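Local coordinates for protein pantothenate kinase (PDB 3TQC) that phosphorylates (R)-pantothenate with ATP to give (R)-4'-phosphopantothenate, the first of five steps toward coenzyme A, at residues G104-S109 / I201-N206. Sequence-based numbering, arbitrary orientation.
Sequences GKSTTS and ILEGLN. With ADP (adenosine-5'-diphosphate), chain D.
Glu203, a buried carboxylate at the end of strand 199-203, leans onto the first turn of the P-loop helix, its OE2 only 3.3 Å from Ser106 CA. The setting is the Walker A strand-loop-helix of a P-loop kinase, and it illustrates how a nucleotide-binding helix is seated on the sheet behind it: helix 105-109 runs almost antiparallel to strand 201-203 (174°), with the axes 9.0 Å apart. The same carboxylate oxygen lies 3.1 Å from Ser109 OG. That hydroxyl also has Ser106 O within hydrogen-bonding distance, and its single proton can serve either acceptor. The CB of Glu203 already points at the helix; with CG between the backbone N and the carbonyl carbon (chi1 50°) and a bend at chi2, the carboxylate comes to lie beside Ser106 and Ser109, while OE1 makes a weak hydrogen bond to Thr129 OG1. Farther down the helix the packing turns apolar, where Ser109 CB rests 3.6 Å from Ile201 CG2, and Ile97 and Val127 of the flanking strands touch both residues.

Toward the ADP end, Lys105 stretches past Gly204, its CE 3.7 Å from Gly204 C, and then bends at its last torsion (chi4 -70°). The bend turns NZ to the beta-phosphate and to the carbonyl oxygen of Ser100, while the Leu205 side chain crosses it nearly at right angles, CD2 against NZ. Three donors, Gly104 N, Lys105 N and Lys105 NZ, hold O2B; Ser106 N binds O1B, and Thr107 grips O1A of the alpha-phosphate through both N and OG1. Behind this cradle, Gly104 O takes two bonds from Thr108, whose N and OG1 arrive from opposite faces of the carbonyl plane, OG1 at 2.7 Å from Gly104 O.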
loop_
_atom_site.group_PDB
_atom_site.type_symbol
_atom_site.label_atom_id
_atom_site.label_comp_id
_atom_site.label_asym_id
_atom_site.label_seq_id
_atom_site.Cartn_x
_atom_site.Cartn_y
_atom_site.Cartn_z
ATOM N N GLY B 104 -6.861 -18.667 -11.676
ATOM C CA GLY B 104 -7.460 -18.007 -12.820
ATOM C C GLY B 104 -7.078 -16.559 -13.004
ATOM O O GLY B 104 -7.831 -15.795 -13.597
ATOM N N LYS B 105 -5.915 -16.147 -12.529
ATOM C CA LYS B 105 -5.583 -14.731 -12.644
ATOM C C LYS B 105 -5.178 -14.312 -14.075
ATOM O O LYS B 105 -5.526 -13.218 -14.533
ATOM C CB LYS B 105 -4.620 -14.291 -11.540
ATOM C CG LYS B 105 -3.275 -14.790 -11.604
ATOM C CD LYS B 105 -2.592 -14.699 -10.233
ATOM C CE LYS B 105 -1.426 -15.648 -10.238
ATOM N NZ LYS B 105 -1.914 -17.031 -10.230
ATOM N N SER B 106 -4.524 -15.200 -14.804
ATOM C CA SER B 106 -4.225 -14.952 -16.211
ATOM C C SER B 106 -5.512 -14.848 -17.034
ATOM O O SER B 106 -5.639 -14.008 -17.920
ATOM C CB SER B 106 -3.360 -16.080 -16.769
ATOM O OG SER B 106 -3.667 -16.308 -18.123
ATOM N N THR B 107 -6.473 -15.702 -16.738
ATOM C CA THR B 107 -7.776 -15.601 -17.376
ATOM C C THR B 107 -8.461 -14.283 -17.017
ATOM O O THR B 107 -9.026 -13.621 -17.877
ATOM C CB THR B 107 -8.658 -16.781 -16.969
ATOM O OG1 THR B 107 -7.960 -18.015 -17.238
ATOM C CG2 THR B 107 -9.997 -16.741 -17.709
ATOM N N THR B 108 -8.386 -13.892 -15.752
ATOM C CA THR B 108 -9.044 -12.673 -15.275
ATOM C C THR B 108 -8.423 -11.436 -15.924
ATOM O O THR B 108 -9.133 -10.526 -16.373
ATOM C CB THR B 108 -8.988 -12.561 -13.729
ATOM O OG1 THR B 108 -9.507 -13.750 -13.158
ATOM C CG2 THR B 108 -9.826 -11.406 -13.211
ATOM N N SER B 109 -7.098 -11.421 -15.994
ATOM C CA SER B 109 -6.397 -10.270 -16.541
ATOM C C SER B 109 -6.694 -10.094 -18.033
ATOM O O SER B 109 -6.831 -8.982 -18.505
ATOM C CB SER B 109 -4.886 -10.392 -16.298
ATOM O OG SER B 109 -4.307 -11.221 -17.295
ATOM N N ILE B 201 -2.378 -3.997 -16.171
ATOM C CA ILE B 201 -2.882 -5.019 -15.282
ATOM C C ILE B 201 -1.672 -5.849 -14.925
ATOM O O ILE B 201 -1.054 -6.446 -15.792
ATOM C CB ILE B 201 -3.980 -5.879 -15.936
ATOM C CG1 ILE B 201 -5.245 -5.046 -16.166
ATOM C CG2 ILE B 201 -4.308 -7.103 -15.066
ATOM C CD1 ILE B 201 -6.243 -5.692 -17.101
ATOM N N LEU B 202 -1.324 -5.871 -13.647
ATOM C CA LEU B 202 -0.148 -6.597 -13.177
ATOM C C LEU B 202 -0.597 -7.879 -12.493
ATOM O O LEU B 202 -1.172 -7.834 -11.412
ATOM C CB LEU B 202 0.650 -5.717 -12.213
ATOM C CG LEU B 202 1.933 -6.321 -11.638
ATOM C CD1 LEU B 202 2.920 -6.660 -12.752
ATOM C CD2 LEU B 202 2.549 -5.376 -10.612
ATOM N N GLU B 203 -0.372 -9.019 -13.130
ATOM C CA GLU B 203 -0.764 -10.293 -12.530
ATOM C C GLU B 203 0.453 -11.088 -12.106
ATOM O O GLU B 203 1.480 -11.088 -12.783
ATOM C CB GLU B 203 -1.626 -11.137 -13.473
ATOM C CG GLU B 203 -1.045 -11.290 -14.845
ATOM C CD GLU B 203 -1.215 -12.677 -15.435
ATOM O OE1 GLU B 203 -0.781 -13.661 -14.797
ATOM O OE2 GLU B 203 -1.725 -12.767 -16.573
ATOM N N GLY B 204 0.327 -11.750 -10.964
ATOM C CA GLY B 204 1.296 -12.741 -10.531
ATOM C C GLY B 204 1.060 -13.172 -9.099
ATOM O O GLY B 204 0.400 -12.482 -8.328
ATOM N N LEU B 205 1.654 -14.301 -8.748
ATOM C CA LEU B 205 1.587 -14.859 -7.392
ATOM C C LEU B 205 1.949 -13.852 -6.286
ATOM O O LEU B 205 1.345 -13.853 -5.215
ATOM C CB LEU B 205 2.568 -16.050 -7.271
ATOM C CG LEU B 205 2.496 -17.170 -8.315
ATOM C CD1 LEU B 205 3.495 -18.280 -8.013
ATOM C CD2 LEU B 205 1.079 -17.740 -8.382
ATOM N N ASN B 206 2.937 -13.008 -6.562
ATOM C CA ASN B 206 3.730 -12.371 -5.507
ATOM C C ASN B 206 3.500 -10.888 -5.320
ATOM O O ASN B 206 4.280 -10.239 -4.635
ATOM C CB ASN B 206 5.213 -12.584 -5.801
ATOM C CG ASN B 206 5.626 -12.053 -7.184
ATOM O OD1 ASN B 206 4.800 -11.950 -8.083
ATOM N ND2 ASN B 206 6.908 -11.747 -7.354
HETATM P PB ADP D . -3.468 -18.641 -13.204
HETATM O O1B ADP D . -3.187 -17.613 -14.254
HETATM O O2B ADP D . -3.855 -18.046 -11.875
HETATM O O3B ADP D . -2.423 -19.726 -13.071
HETATM P PA ADP D . -5.328 -19.469 -15.177
HETATM O O1A ADP D . -5.864 -18.083 -15.442
HETATM O O2A ADP D . -4.329 -20.103 -16.092
HETATM O O3A ADP D . -4.735 -19.500 -13.686
HETATM O "O5'" ADP D . -6.553 -20.468 -15.071
HETATM C "C5'" ADP D . -6.429 -21.708 -14.397
HETATM C "C4'" ADP D . -7.328 -22.737 -15.069
HETATM O "O4'" ADP D . -8.696 -22.448 -14.797
HETATM C "C3'" ADP D . -7.194 -22.716 -16.577
HETATM O "O3'" ADP D . -7.319 -24.056 -17.055
HETATM C "C2'" ADP D . -8.328 -21.851 -17.067
HETATM O "O2'" ADP D . -8.807 -22.286 -18.328
HETATM C "C1'" ADP D . -9.377 -22.046 -15.993
HETATM N N9 ADP D . -10.162 -20.833 -15.684
HETATM C C8 ADP D . -9.672 -19.701 -15.160
HETATM N N7 ADP D . -10.658 -18.794 -14.972
HETATM C C5 ADP D . -11.792 -19.366 -15.384
HETATM C C6 ADP D . -13.186 -18.933 -15.438
HETATM N N6 ADP D . -13.502 -17.685 -15.012
HETATM N N1 ADP D . -14.082 -19.811 -15.923
HETATM C C2 ADP D . -13.739 -21.047 -16.350
HETATM N N3 ADP D . -12.468 -21.502 -16.319
HETATM C C4 ADP D . -11.475 -20.708 -15.848
#